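Local coordinates for protein diacylglycerol kinase (Bacillus anthracis, PDB 3S40) that probably phosphorylates diacylglycerol or a related lipid, using a nucleoside triphosphate as phosphate donor, at residues F213-K218 and F246-E251; D225-K230 and N252-V257. One frame throughout, in Å; residues are numbered along the deposited sequence.

Contact 1: F213-K218 and F246-E251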
loop_
_atom_site.group_PDB
_atom_site.type_symbol
_atom_site.label_atom_id
_atom_site.label_comp_id
_atom_site.label_asym_id
_atom_site.label_seq_id
_atom_site.Cartn_x
_atom_site.Cartn_y
_atom_site.Cartn_z
ATOM N N PHE A 213 -9.041 -3.666 -8.749
ATOM C CA PHE A 213 -9.778 -3.663 -10.011
ATOM C C PHE A 213 -8.963 -3.107 -11.192
ATOM O O PHE A 213 -9.412 -3.154 -12.340
ATOM C CB PHE A 213 -11.099 -2.898 -9.852
ATOM C CG PHE A 213 -10.937 -1.496 -9.312
ATOM C CD1 PHE A 213 -10.395 -0.495 -10.110
ATOM C CD2 PHE A 213 -11.346 -1.181 -8.023
ATOM C CE1 PHE A 213 -10.256 0.794 -9.642
ATOM C CE2 PHE A 213 -11.208 0.117 -7.531
ATOM C CZ PHE A 213 -10.665 1.109 -8.343
ATOM N N ILE A 214 -7.770 -2.582 -10.921
ATOM C CA ILE A 214 -6.860 -2.151 -11.992
ATOM C C ILE A 214 -6.076 -3.353 -12.519
ATOM O O ILE A 214 -5.326 -3.991 -11.773
ATOM C CB ILE A 214 -5.880 -1.060 -11.503
ATOM C CG1 ILE A 214 -6.644 0.110 -10.878
ATOM C CG2 ILE A 214 -4.956 -0.558 -12.645
ATOM C CD1 ILE A 214 -5.730 1.219 -10.316
ATOM N N PRO A 215 -6.244 -3.675 -13.812
ATOM C CA PRO A 215 -5.601 -4.874 -14.364
ATOM C C PRO A 215 -4.079 -4.779 -14.381
ATOM O O PRO A 215 -3.506 -3.742 -14.702
ATOM C CB PRO A 215 -6.156 -4.953 -15.801
ATOM C CG PRO A 215 -7.396 -4.124 -15.776
ATOM C CD PRO A 215 -7.083 -3.003 -14.816
ATOM N N ASN A 216 -3.440 -5.885 -14.026
ATOM C CA ASN A 216 -1.988 -5.978 -13.942
ATOM C C ASN A 216 -1.241 -4.866 -13.197
ATOM O O ASN A 216 -0.095 -4.592 -13.510
ATOM C CB ASN A 216 -1.355 -6.175 -15.328
ATOM C CG ASN A 216 0.034 -6.816 -15.243
ATOM O OD1 ASN A 216 0.254 -7.734 -14.444
ATOM N ND2 ASN A 216 0.979 -6.319 -16.046
ATOM N N VAL A 217 -1.855 -4.224 -12.214
ATOM C CA VAL A 217 -1.068 -3.317 -11.381
ATOM C C VAL A 217 -0.089 -4.183 -10.562
ATOM O O VAL A 217 -0.441 -5.277 -10.149
ATOM C CB VAL A 217 -1.967 -2.464 -10.464
ATOM C CG1 VAL A 217 -2.951 -3.358 -9.714
ATOM C CG2 VAL A 217 -1.129 -1.618 -9.511
ATOM N N LYS A 218 1.145 -3.717 -10.377
ATOM C CA LYS A 218 2.171 -4.458 -9.638
ATOM C C LYS A 218 2.927 -3.489 -8.749
ATOM O O LYS A 218 3.204 -2.358 -9.173
ATOM C CB LYS A 218 3.194 -5.086 -10.583
ATOM C CG LYS A 218 2.659 -6.126 -11.543
ATOM C CD LYS A 218 2.397 -7.450 -10.846
ATOM C CE LYS A 218 1.920 -8.475 -11.870
ATOM N NZ LYS A 218 1.528 -9.787 -11.274
ATOM N N PHE A 246 -6.017 -9.521 -16.079
ATOM C CA PHE A 246 -4.692 -9.138 -16.551
ATOM C C PHE A 246 -4.713 -8.358 -17.854
ATOM O O PHE A 246 -3.770 -7.627 -18.160
ATOM C CB PHE A 246 -3.752 -10.339 -16.610
ATOM C CG PHE A 246 -3.183 -10.697 -15.274
ATOM C CD1 PHE A 246 -2.399 -9.780 -14.582
ATOM C CD2 PHE A 246 -3.446 -11.927 -14.694
ATOM C CE1 PHE A 246 -1.877 -10.090 -13.339
ATOM C CE2 PHE A 246 -2.928 -12.245 -13.450
ATOM C CZ PHE A 246 -2.141 -11.326 -12.770
ATOM N N GLU A 247 -5.806 -8.488 -18.596
ATOM C CA GLU A 247 -5.990 -7.715 -19.818
ATOM C C GLU A 247 -7.112 -6.684 -19.656
ATOM O O GLU A 247 -8.011 -6.864 -18.833
ATOM C CB GLU A 247 -6.284 -8.649 -20.997
ATOM C CG GLU A 247 -5.316 -9.822 -21.124
ATOM C CD GLU A 247 -3.862 -9.378 -21.243
ATOM O OE1 GLU A 247 -3.625 -8.253 -21.731
ATOM O OE2 GLU A 247 -2.962 -10.154 -20.844
ATOM N N ASP A 248 -7.060 -5.612 -20.441
ATOM C CA ASP A 248 -8.111 -4.596 -20.409
ATOM C C ASP A 248 -9.329 -4.982 -21.239
ATOM O O ASP A 248 -9.236 -5.800 -22.151
ATOM C CB ASP A 248 -7.578 -3.243 -20.874
ATOM C CG ASP A 248 -6.730 -2.569 -19.822
ATOM O OD1 ASP A 248 -7.284 -2.206 -18.761
ATOM O OD2 ASP A 248 -5.517 -2.407 -20.057
ATOM N N SER A 249 -10.470 -4.378 -20.922
ATOM C CA SER A 249 -11.712 -4.700 -21.613
ATOM C C SER A 249 -12.223 -3.557 -22.489
ATOM O O SER A 249 -12.305 -3.703 -23.711
ATOM C CB SER A 249 -12.789 -5.133 -20.614
ATOM O OG SER A 249 -12.311 -6.154 -19.758
ATOM N N ASN A 250 -12.561 -2.423 -21.877
ATOM C CA ASN A 250 -13.280 -1.364 -22.595
ATOM C C ASN A 250 -12.461 -0.118 -22.913
ATOM O O ASN A 250 -12.681 0.932 -22.313
ATOM C CB ASN A 250 -14.537 -0.939 -21.823
ATOM C CG ASN A 250 -15.395 -2.115 -21.399
ATOM O OD1 ASN A 250 -14.906 -3.078 -20.811
ATOM N ND2 ASN A 250 -16.688 -2.039 -21.695
ATOM N N GLU A 251 -11.542 -0.224 -23.868
ATOM C CA GLU A 251 -10.692 0.907 -24.238
ATOM C C GLU A 251 -11.492 2.183 -24.492
ATOM O O GLU A 251 -10.930 3.280 -24.545
ATOM C CB GLU A 251 -9.841 0.580 -25.469
ATOM C CG GLU A 251 -8.729 -0.425 -25.221
ATOM C CD GLU A 251 -9.231 -1.854 -25.185
ATOM O OE1 GLU A 251 -10.206 -2.161 -25.904
ATOM O OE2 GLU A 251 -8.649 -2.668 -24.436
#

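Contact 2: D225-K230 and N252-V257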
loop_
_atom_site.group_PDB
_atom_site.type_symbol
_atom_site.label_atom_id
_atom_site.label_comp_id
_atom_site.label_asym_id
_atom_site.label_seq_id
_atom_site.Cartn_x
_atom_site.Cartn_y
_atom_site.Cartn_z
ATOM N N ASP A 225 0.108 2.722 -12.398
ATOM C CA ASP A 225 -1.042 2.463 -13.261
ATOM C C ASP A 225 -2.084 3.568 -13.155
ATOM O O ASP A 225 -2.695 3.779 -12.102
ATOM C CB ASP A 225 -1.681 1.112 -12.932
ATOM C CG ASP A 225 -0.866 -0.051 -13.456
ATOM O OD1 ASP A 225 -1.339 -0.764 -14.374
ATOM O OD2 ASP A 225 0.266 -0.235 -12.965
ATOM N N ILE A 226 -2.266 4.280 -14.257
ATOM C CA ILE A 226 -3.324 5.267 -14.356
ATOM C C ILE A 226 -4.587 4.549 -14.786
ATOM O O ILE A 226 -4.577 3.761 -15.730
ATOM C CB ILE A 226 -3.001 6.331 -15.410
ATOM C CG1 ILE A 226 -1.679 7.031 -15.081
ATOM C CG2 ILE A 226 -4.152 7.318 -15.534
ATOM C CD1 ILE A 226 -1.257 8.060 -16.116
ATOM N N PHE A 227 -5.679 4.830 -14.096
ATOM C CA PHE A 227 -6.941 4.176 -14.390
ATOM C C PHE A 227 -8.051 5.218 -14.302
ATOM O O PHE A 227 -8.280 5.834 -13.246
ATOM C CB PHE A 227 -7.180 3.032 -13.394
ATOM C CG PHE A 227 -8.373 2.166 -13.720
ATOM C CD1 PHE A 227 -8.258 1.113 -14.606
ATOM C CD2 PHE A 227 -9.605 2.415 -13.136
ATOM C CE1 PHE A 227 -9.350 0.311 -14.904
ATOM C CE2 PHE A 227 -10.704 1.616 -13.426
ATOM C CZ PHE A 227 -10.574 0.563 -14.308
ATOM N N VAL A 228 -8.730 5.427 -15.421
ATOM C CA VAL A 228 -9.787 6.422 -15.492
ATOM C C VAL A 228 -11.114 5.786 -15.873
ATOM O O VAL A 228 -11.205 5.076 -16.870
ATOM C CB VAL A 228 -9.455 7.487 -16.531
ATOM C CG1 VAL A 228 -10.586 8.504 -16.612
ATOM C CG2 VAL A 228 -8.135 8.163 -16.190
ATOM N N VAL A 229 -12.154 6.019 -15.086
ATOM C CA VAL A 229 -13.461 5.570 -15.534
ATOM C C VAL A 229 -14.221 6.755 -16.110
ATOM O O VAL A 229 -14.478 7.735 -15.415
ATOM C CB VAL A 229 -14.271 4.911 -14.438
ATOM C CG1 VAL A 229 -15.575 4.359 -15.027
ATOM C CG2 VAL A 229 -13.459 3.798 -13.788
ATOM N N LYS A 230 -14.556 6.662 -17.391
ATOM C CA LYS A 230 -15.210 7.761 -18.084
ATOM C C LYS A 230 -16.662 7.873 -17.645
ATOM O O LYS A 230 -17.218 6.940 -17.065
ATOM C CB LYS A 230 -15.113 7.561 -19.596
ATOM C CG LYS A 230 -13.699 7.252 -20.064
ATOM C CD LYS A 230 -13.620 7.037 -21.568
ATOM C CE LYS A 230 -12.217 6.592 -21.977
ATOM N NZ LYS A 230 -12.072 6.381 -23.448
ATOM N N ASN A 252 -12.803 2.036 -24.650
ATOM C CA ASN A 252 -13.668 3.170 -24.944
ATOM C C ASN A 252 -14.243 3.831 -23.700
ATOM O O ASN A 252 -14.398 5.049 -23.651
ATOM C CB ASN A 252 -14.807 2.740 -25.869
ATOM C CG ASN A 252 -14.351 2.547 -27.299
ATOM O OD1 ASN A 252 -14.291 1.424 -27.800
ATOM N ND2 ASN A 252 -14.026 3.649 -27.968
ATOM N N ASP A 253 -14.563 3.023 -22.696
ATOM C CA ASP A 253 -15.238 3.525 -21.507
ATOM C C ASP A 253 -14.265 3.683 -20.337
ATOM O O ASP A 253 -14.561 4.353 -19.345
ATOM C CB ASP A 253 -16.383 2.583 -21.127
ATOM C CG ASP A 253 -17.221 2.169 -22.327
ATOM O OD1 ASP A 253 -17.779 1.049 -22.314
ATOM O OD2 ASP A 253 -17.316 2.960 -23.289
ATOM N N ILE A 254 -13.101 3.060 -20.463
ATOM C CA ILE A 254 -12.097 3.099 -19.409
ATOM C C ILE A 254 -10.701 3.296 -19.991
ATOM O O ILE A 254 -10.291 2.575 -20.900
ATOM C CB ILE A 254 -12.147 1.821 -18.544
ATOM C CG1 ILE A 254 -13.471 1.761 -17.781
ATOM C CG2 ILE A 254 -10.962 1.766 -17.583
ATOM C CD1 ILE A 254 -13.557 0.623 -16.793
ATOM N N PHE A 255 -9.984 4.290 -19.479
ATOM C CA PHE A 255 -8.614 4.526 -19.903
ATOM C C PHE A 255 -7.634 3.940 -18.878
ATOM O O PHE A 255 -7.726 4.221 -17.690
ATOM C CB PHE A 255 -8.359 6.021 -20.080
ATOM C CG PHE A 255 -6.950 6.348 -20.500
ATOM C CD1 PHE A 255 -6.490 6.001 -21.759
ATOM C CD2 PHE A 255 -6.095 7.021 -19.640
ATOM C CE1 PHE A 255 -5.190 6.314 -22.152
ATOM C CE2 PHE A 255 -4.793 7.337 -20.023
ATOM C CZ PHE A 255 -4.341 6.982 -21.278
ATOM N N HIS A 256 -6.697 3.124 -19.350
ATOM C CA HIS A 256 -5.709 2.518 -18.480
ATOM C C HIS A 256 -4.367 2.531 -19.165
ATOM O O HIS A 256 -4.216 1.994 -20.267
ATOM C CB HIS A 256 -6.091 1.076 -18.148
ATOM C CG HIS A 256 -5.071 0.358 -17.318
ATOM N ND1 HIS A 256 -4.950 -1.014 -17.310
ATOM C CD2 HIS A 256 -4.137 0.824 -16.452
ATOM C CE1 HIS A 256 -3.979 -1.363 -16.484
ATOM N NE2 HIS A 256 -3.466 -0.266 -15.956
ATOM N N VAL A 257 -3.387 3.156 -18.528
ATOM C CA VAL A 257 -2.040 3.140 -19.065
ATOM C C VAL A 257 -1.046 3.044 -17.920
ATOM O O VAL A 257 -1.375 3.360 -16.772
ATOM C CB VAL A 257 -1.740 4.407 -19.891
ATOM C CG1 VAL A 257 -1.595 5.621 -18.983
ATOM C CG2 VAL A 257 -0.473 4.216 -20.706
#

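Contact 1: F213-K218 and F246-E251
P215 and N216 form the bend of a type II beta turn, I214 to V217, and this turn packs against the loop F246-E251 at the surface of the C-terminal beta-sandwich-like domain. The contact is small, burying 238 Å², and rests on van der Waals touches.

P215 supplies aliphatic carbon against the oxygens of the facing loop. Its rigid ring suits the first corner of the turn, and it sets P215 CG 3.5 Å from D248 OD1. The ring and the D248 side chain cross at about a right angle. The polar partner of D248 OD1 is H256, and the proline merely lies against it; Y240 also packs against P215.

The aromatic part centres on F246. Its CB points away from the turn, but chi1 -80° swings the ring back with an edge facing N216, the two side chains crossing at about a right angle. N216 takes the left-handed backbone conformation of the second corner, which asparagine tolerates well. K218, bent at chi2, brings its ammonium obliquely to the phenyl, with NZ 4.0 Å from F246 CE1. The N216 amide plane stands 70° from the ring, and at the ring edge N216 OD1 lies 3.4 Å from both F246 CD1 and F246 CE1.

Contact 2: D225-K230 and N252-V257
The imidazole of H256 meets D225 and the I226 carbonyl at its edge, across an antiparallel strand pair at the margin of a six-stranded sheet. H256 NE2 donates to D225 OD1 at 2.7 Å, with the carboxylate oxygen 4° out of the ring plane and offering its anti lone pair. Beside it, H256 CD2 lies 3.1 Å from I226 O. The other ring nitrogen is also held, which would fix the ring's rotation; D225 OD2 has its own salt bridge to K258. The F227 ring takes I254 obliquely, F227 CE1 lying 3.4 Å from I254 CG2, on the side of the sheet that carries F227, V229, I254 and H256 and packs against helix 234-240. At the F255 ring edge lies V228 CG2, while Y192 stacks on that ring.

Backbone bonds join the hydrogen-bonded pairs I226-V257 and V228-F255; V228 N to F255 O is 2.8 Å. Beta-branched I226, V228 and V257 suit extended backbone and, with F255, occupy the other side of the sheet, which strands 181-187 and 190-196 cover. There I226 and V257 lie side by side.

K230 closes the end of the pair. Its backbone N reaches D253 O, and its chain, extended beyond CG, runs along the facing backbone, CB and CG beside D253 O, CD and CE beside N252 O. The ammonium comes from above the N252 carbonyl plane, 61° out of it, with K230 NZ 2.7 Å from N252 O.

Overall arrangement
Contacts 1 and 2 lie with their centres about 9 Å apart in the C-terminal domain, and their segments alternate along the chain: 213-218 leads toward strand 224-230, while the loop 246-251 runs directly into 252-257. H256 is the main junction. Its ND1 is 3.0 Å from D248 OD1, a probable hydrogen bond, so that one imidazole ties the loop of contact 1 to the strand pair of contact 2. The turn meets the same ring: P215 O approaches it at H256 CE1, 3.0 Å away, while I214 CG2 lies over its face, 3.6 Å from H256 NE2. At the far end, K230 NZ packs 3.5 Å from E251 O.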